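Local coordinates for protein UV damage endonuclease (Sulfolobus acidocaldarius, PDB 3TC3) that probably cuts DNA at sites of ultraviolet damage, as a manganese-binding TIM-barrel endonuclease of the UvdE family in DNA excision repair, at residues I250-Q255 against R274-E279; N168-S173 against V203-W208. All coordinates share one frame; numbering follows the deposited sequence. Where two conformers were deposited one is given.

Contact 1: residues I250-Q255 against R274-E279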
loop_
_atom_site.group_PDB
_atom_site.type_symbol
_atom_site.label_atom_id
_atom_site.label_comp_id
_atom_site.label_asym_id
_atom_site.label_seq_id
_atom_site.Cartn_x
_atom_site.Cartn_y
_atom_site.Cartn_z
ATOM N N ILE A 250 7.519 2.228 5.397
ATOM C CA ILE A 250 7.731 3.509 4.750
ATOM C C ILE A 250 7.612 3.347 3.241
ATOM O O ILE A 250 7.895 2.263 2.682
ATOM C CB ILE A 250 9.036 4.209 5.091
ATOM C CG1 ILE A 250 10.221 3.448 4.691
ATOM C CG2 ILE A 250 9.170 4.389 6.651
ATOM C CD1 ILE A 250 11.546 4.130 5.178
ATOM N N ASP A 251 7.175 4.390 2.563
ATOM C CA ASP A 251 7.139 4.438 1.075
ATOM C C ASP A 251 8.303 5.233 0.548
ATOM O O ASP A 251 8.453 6.435 0.923
ATOM C CB ASP A 251 5.871 5.073 0.551
ATOM C CG ASP A 251 4.618 4.184 0.676
ATOM O OD1 ASP A 251 4.692 2.984 0.761
ATOM O OD2 ASP A 251 3.518 4.741 0.544
ATOM N N TYR A 252 9.189 4.599 -0.221
ATOM C CA TYR A 252 10.375 5.264 -0.728
ATOM C C TYR A 252 10.157 5.597 -2.199
ATOM O O TYR A 252 9.905 4.723 -3.034
ATOM C CB TYR A 252 11.639 4.381 -0.567
ATOM C CG TYR A 252 12.850 5.076 -1.202
ATOM C CD1 TYR A 252 13.196 4.881 -2.581
ATOM C CD2 TYR A 252 13.666 5.915 -0.445
ATOM C CE1 TYR A 252 14.286 5.504 -3.150
ATOM C CE2 TYR A 252 14.770 6.471 -0.952
ATOM C CZ TYR A 252 15.078 6.348 -2.330
ATOM O OH TYR A 252 16.184 6.986 -2.796
ATOM N N SER A 253 10.357 6.850 -2.530
ATOM C CA SER A 253 10.420 7.264 -3.941
ATOM C C SER A 253 11.373 8.380 -4.130
ATOM O O SER A 253 11.995 8.818 -3.178
ATOM C CB SER A 253 9.029 7.672 -4.485
ATOM O OG SER A 253 9.139 7.578 -5.923
ATOM N N GLU A 254 11.572 8.721 -5.414
ATOM C CA GLU A 254 12.437 9.843 -5.744
ATOM C C GLU A 254 11.782 10.636 -6.858
ATOM O O GLU A 254 10.930 10.109 -7.580
ATOM C CB GLU A 254 13.810 9.388 -6.284
ATOM C CG GLU A 254 14.629 8.529 -5.285
ATOM C CD GLU A 254 15.866 8.068 -5.903
ATOM O OE1 GLU A 254 16.391 8.734 -6.838
ATOM O OE2 GLU A 254 16.376 7.050 -5.459
ATOM N N GLN A 255 12.235 11.862 -6.982
ATOM C CA GLN A 255 11.794 12.707 -8.045
ATOM C C GLN A 255 12.375 12.260 -9.378
ATOM O O GLN A 255 13.592 12.053 -9.468
ATOM C CB GLN A 255 12.204 14.124 -7.652
ATOM C CG GLN A 255 11.989 15.100 -8.866
ATOM C CD GLN A 255 10.517 15.317 -9.049
ATOM O OE1 GLN A 255 9.785 15.555 -8.054
ATOM N NE2 GLN A 255 10.036 15.204 -10.295
ATOM N N ARG A 274 21.201 4.878 -0.944
ATOM C CA ARG A 274 22.218 4.702 0.130
ATOM C C ARG A 274 22.142 5.849 1.146
ATOM O O ARG A 274 22.240 5.613 2.371
ATOM C CB ARG A 274 23.616 4.620 -0.486
ATOM C CG ARG A 274 23.869 3.292 -1.140
ATOM C CD ARG A 274 25.196 3.354 -1.928
ATOM N NE ARG A 274 25.532 2.062 -2.465
ATOM C CZ ARG A 274 26.179 1.128 -1.795
ATOM N NH1 ARG A 274 26.534 1.326 -0.523
ATOM N NH2 ARG A 274 26.398 -0.032 -2.417
ATOM N N ARG A 275 21.969 7.084 0.719
ATOM C CA ARG A 275 21.916 8.191 1.675
ATOM C C ARG A 275 20.699 8.070 2.576
ATOM O O ARG A 275 20.759 8.331 3.812
ATOM C CB ARG A 275 21.872 9.515 0.962
ATOM C CG ARG A 275 23.230 10.252 0.921
ATOM C CD ARG A 275 23.047 11.672 0.362
ATOM N NE ARG A 275 23.344 11.604 -1.059
ATOM C CZ ARG A 275 22.446 11.684 -2.023
ATOM N NH1 ARG A 275 21.155 11.864 -1.709
ATOM N NH2 ARG A 275 22.838 11.569 -3.304
ATOM N N PHE A 276 19.582 7.601 2.012
ATOM C CA PHE A 276 18.411 7.377 2.803
ATOM C C PHE A 276 18.594 6.263 3.843
ATOM O O PHE A 276 18.203 6.411 5.015
ATOM C CB PHE A 276 17.260 7.004 1.815
ATOM C CG PHE A 276 15.955 6.862 2.499
ATOM C CD1 PHE A 276 15.204 8.026 2.791
ATOM C CD2 PHE A 276 15.458 5.627 2.827
ATOM C CE1 PHE A 276 13.991 7.967 3.388
ATOM C CE2 PHE A 276 14.142 5.548 3.504
ATOM C CZ PHE A 276 13.487 6.735 3.839
ATOM N N VAL A 277 19.078 5.127 3.416
ATOM C CA VAL A 277 19.102 3.992 4.352
ATOM C C VAL A 277 20.172 4.240 5.446
ATOM O O VAL A 277 20.080 3.599 6.485
ATOM C CB VAL A 277 19.381 2.642 3.705
ATOM C CG1 VAL A 277 18.203 2.194 2.815
ATOM C CG2 VAL A 277 20.610 2.654 2.956
ATOM N N ASN A 278 21.199 5.033 5.127
ATOM C CA ASN A 278 22.275 5.167 6.121
ATOM C C ASN A 278 21.717 5.923 7.335
ATOM O O ASN A 278 22.331 5.873 8.410
ATOM C CB ASN A 278 23.618 5.719 5.516
ATOM C CG ASN A 278 24.465 4.617 4.826
ATOM O OD1 ASN A 278 24.899 3.673 5.483
ATOM N ND2 ASN A 278 24.674 4.727 3.491
ATOM N N GLU A 279 20.568 6.559 7.179
ATOM C CA GLU A 279 19.862 7.332 8.200
ATOM C C GLU A 279 18.869 6.493 9.030
ATOM O O GLU A 279 18.519 6.839 10.148
ATOM C CB GLU A 279 19.099 8.490 7.525
ATOM C CG GLU A 279 19.963 9.501 6.817
ATOM C CD GLU A 279 20.822 10.277 7.794
ATOM O OE1 GLU A 279 20.280 10.678 8.843
ATOM O OE2 GLU A 279 22.034 10.455 7.534
#
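Two aromatic rings carry the contact between strand 249-252 and helix 270-279, meeting as a T-shaped (edge-to-face) pair: Tyr-252 turns its CD2-CE2 edge toward one face of Phe-276, with the planes at 65° and the ring centroids 5.1 Å apart. The approach is off-centre. Tyr-252 CD2 stands over the rim of the Phe-276 ring, and Tyr-252 CE2 comes within 3.7 Å of Phe-276 CG. A first torsion that sets CG opposite the backbone N (chi1 -175°) lays the face of the Phe-276 ring against the edge of Tyr-252.

The aliphatic part comes from Ile-250, whose CD1 meets the Phe-276 ring at its edge, in the ring plane, 3.4 Å from Phe-276 CE2. Leu-233 and Leu-237 of helix 233-241 extend this apolar layer.

No hydrogen bond crosses between the segments. Within 250-255, Tyr-252 OH donates to Glu-254 OE2 (2.7 Å), arriving from above the carboxylate plane, and the same oxygen also accepts from Asn-269 N.

The chemistry implies two different sides to strand 249-252: Ile-250 and Tyr-252 pack outward against the helical layer, the tyrosine hydroxyl being taken up by Glu-254, while Asp-251 between them points away from the helix and binds manganese.

Contact 2: residues N168-S173 against V203-W208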
loop_
_atom_site.group_PDB
_atom_site.type_symbol
_atom_site.label_atom_id
_atom_site.label_comp_id
_atom_site.label_asym_id
_atom_site.label_seq_id
_atom_site.Cartn_x
_atom_site.Cartn_y
_atom_site.Cartn_z
ATOM N N ASN A 168 -14.016 22.372 2.532
ATOM C CA ASN A 168 -14.344 23.119 3.759
ATOM C C ASN A 168 -13.121 23.379 4.638
ATOM O O ASN A 168 -13.278 23.826 5.758
ATOM C CB ASN A 168 -15.413 22.484 4.644
ATOM C CG ASN A 168 -16.701 22.142 3.907
ATOM O OD1 ASN A 168 -17.050 22.789 2.930
ATOM N ND2 ASN A 168 -17.406 21.107 4.388
ATOM N N GLY A 169 -11.930 23.096 4.113
ATOM C CA GLY A 169 -10.675 23.420 4.787
ATOM C C GLY A 169 -10.082 22.213 5.552
ATOM O O GLY A 169 -10.775 21.186 5.816
ATOM N N LYS A 170 -8.835 22.387 5.967
ATOM C CA LYS A 170 -8.090 21.279 6.573
ATOM C C LYS A 170 -8.651 20.788 7.869
ATOM O O LYS A 170 -8.845 19.586 8.009
ATOM C CB LYS A 170 -6.594 21.597 6.698
ATOM C CG LYS A 170 -5.903 21.475 5.338
ATOM C CD LYS A 170 -4.426 21.855 5.420
ATOM C CE LYS A 170 -3.629 20.729 6.026
ATOM N NZ LYS A 170 -2.202 21.139 6.244
ATOM N N GLU A 171 -8.951 21.663 8.836
ATOM C CA GLU A 171 -9.418 21.170 10.141
ATOM C C GLU A 171 -10.743 20.410 10.047
ATOM O O GLU A 171 -10.847 19.345 10.654
ATOM C CB GLU A 171 -9.448 22.312 11.208
ATOM C CG GLU A 171 -10.712 23.116 11.199
ATOM C CD GLU A 171 -10.746 24.283 12.229
ATOM O OE1 GLU A 171 -11.089 24.013 13.401
ATOM O OE2 GLU A 171 -10.466 25.459 11.857
ATOM N N GLU A 172 -11.704 20.909 9.257
ATOM C CA GLU A 172 -13.002 20.206 9.045
ATOM C C GLU A 172 -12.750 18.861 8.388
ATOM O O GLU A 172 -13.400 17.873 8.716
ATOM C CB GLU A 172 -13.947 21.017 8.170
ATOM C CG GLU A 172 -14.628 22.125 9.045
ATOM C CD GLU A 172 -15.829 22.805 8.414
ATOM O OE1 GLU A 172 -16.639 22.116 7.751
ATOM O OE2 GLU A 172 -15.971 24.065 8.654
ATOM N N SER A 173 -11.794 18.892 7.482
ATOM C CA SER A 173 -11.490 17.658 6.691
ATOM C C SER A 173 -10.833 16.602 7.550
ATOM O O SER A 173 -11.110 15.382 7.368
ATOM C CB SER A 173 -10.603 18.008 5.490
ATOM O OG SER A 173 -11.351 18.750 4.465
ATOM N N VAL A 203 2.876 15.061 7.131
ATOM C CA VAL A 203 3.161 14.193 8.282
ATOM C C VAL A 203 2.514 14.742 9.569
ATOM O O VAL A 203 1.873 13.992 10.333
ATOM C CB VAL A 203 4.633 13.964 8.427
ATOM C CG1 VAL A 203 4.937 13.144 9.703
ATOM C CG2 VAL A 203 5.100 13.135 7.198
ATOM N N LYS A 204 2.686 16.039 9.837
ATOM C CA LYS A 204 2.091 16.650 11.014
ATOM C C LYS A 204 0.589 16.382 11.082
ATOM O O LYS A 204 0.016 16.041 12.169
ATOM C CB LYS A 204 2.336 18.171 10.981
ATOM C CG LYS A 204 1.745 18.926 12.199
ATOM C CD LYS A 204 2.240 20.375 12.070
ATOM C CE LYS A 204 1.458 21.221 13.018
ATOM N NZ LYS A 204 1.627 22.667 12.815
ATOM N N ASP A 205 -0.085 16.534 9.944
ATOM C CA ASP A 205 -1.553 16.342 9.914
ATOM C C ASP A 205 -1.922 14.877 10.179
ATOM O O ASP A 205 -2.821 14.554 10.939
ATOM C CB ASP A 205 -2.058 16.738 8.527
ATOM C CG ASP A 205 -2.012 18.228 8.289
ATOM O OD1 ASP A 205 -2.265 19.051 9.198
ATOM O OD2 ASP A 205 -1.678 18.583 7.169
ATOM N N CYS A 206 -1.141 13.970 9.588
ATOM C CA CYS A 206 -1.380 12.526 9.842
ATOM C C CYS A 206 -1.123 12.156 11.294
ATOM O O CYS A 206 -1.899 11.366 11.877
ATOM C CB CYS A 206 -0.509 11.641 8.918
ATOM S SG CYS A 206 -0.964 11.829 7.167
ATOM N N LEU A 207 -0.143 12.798 11.903
ATOM C CA LEU A 207 0.163 12.500 13.325
ATOM C C LEU A 207 -1.029 13.008 14.187
ATOM O O LEU A 207 -1.368 12.382 15.208
ATOM C CB LEU A 207 1.439 13.217 13.717
ATOM C CG LEU A 207 2.698 12.579 13.121
ATOM C CD1 LEU A 207 3.960 13.410 13.487
ATOM C CD2 LEU A 207 2.864 11.151 13.610
ATOM N N TRP A 208 -1.681 14.109 13.755
ATOM C CA TRP A 208 -2.828 14.649 14.544
ATOM C C TRP A 208 -3.938 13.634 14.518
ATOM O O TRP A 208 -4.625 13.394 15.533
ATOM C CB TRP A 208 -3.201 15.980 13.920
ATOM C CG TRP A 208 -4.179 16.775 14.749
ATOM C CD1 TRP A 208 -3.879 17.714 15.741
ATOM C CD2 TRP A 208 -5.637 16.697 14.712
ATOM N NE1 TRP A 208 -5.029 18.239 16.265
ATOM C CE2 TRP A 208 -6.108 17.705 15.681
ATOM C CE3 TRP A 208 -6.588 15.979 13.937
ATOM C CZ2 TRP A 208 -7.487 17.892 15.931
ATOM C CZ3 TRP A 208 -7.981 16.236 14.176
ATOM C CH2 TRP A 208 -8.372 17.177 15.124
HETATM O O HOH W 1 -1.152 21.465 9.176
#
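The carboxylate of Asp-205 is the flat group here, and the ammonium of Lys-170 meets its OD2 on the syn side, 17° out of the carboxylate plane. The other oxygen, OD1, is engaged through a water. Neither face is used by Lys-170.

Lys-170 NZ and Asp-205 OD2 form a salt bridge and hydrogen bond of 2.8 Å. One water closes a small ring beside it, accepting from Lys-170 NZ at 3.1 Å and donating to Asp-205 OD1 at 2.7 Å. The lysine chain bends at chi3 (78°) and crosses the aspartate at about a right angle, which also brings Lys-170 CE to 3.1 Å from Asp-205 OD2. A second donor, Ser-202 N, shares OD2, so this oxygen is gripped twice and the carboxylate is held against the start of its own helix. Lys-170 NZ has a further, weak bond to Val-200 O.

Lys-170 follows the N-cap residue Gly-169, and Asp-205 is the third residue of helix 203-213; the salt bridge therefore joins the first turns of both helices on the barrel's outer surface. Helix 186-189 and strand 192-195 separate them in the chain, and Trp-208, about one turn beyond Asp-205, packs on Leu-174, Asn-175 and Ile-178 of helix 170-181.

Both contacts belong to one eight-stranded parallel barrel but lie at different depths. Contact 1 is buried and joins a strand to the helix that follows it, within a beta-alpha-beta unit; contact 2 is at the surface and joins two outer helices. No element is common to the two, although helix 233-241 packs beside both 250-255/274-279 and 203-208. Their centres are 25 Å apart. The chemistry follows the location: rings and an aliphatic branch where strand and helix are buried against each other, with no hydrogen bond across, against a water-assisted ion pair at the surface. Segment 250-255 carries a manganese ligand, Asp-251, beside the residues that touch, whereas Asp-205 in contact 2 lies about 11 Å from Glu-195, side chain to side chain.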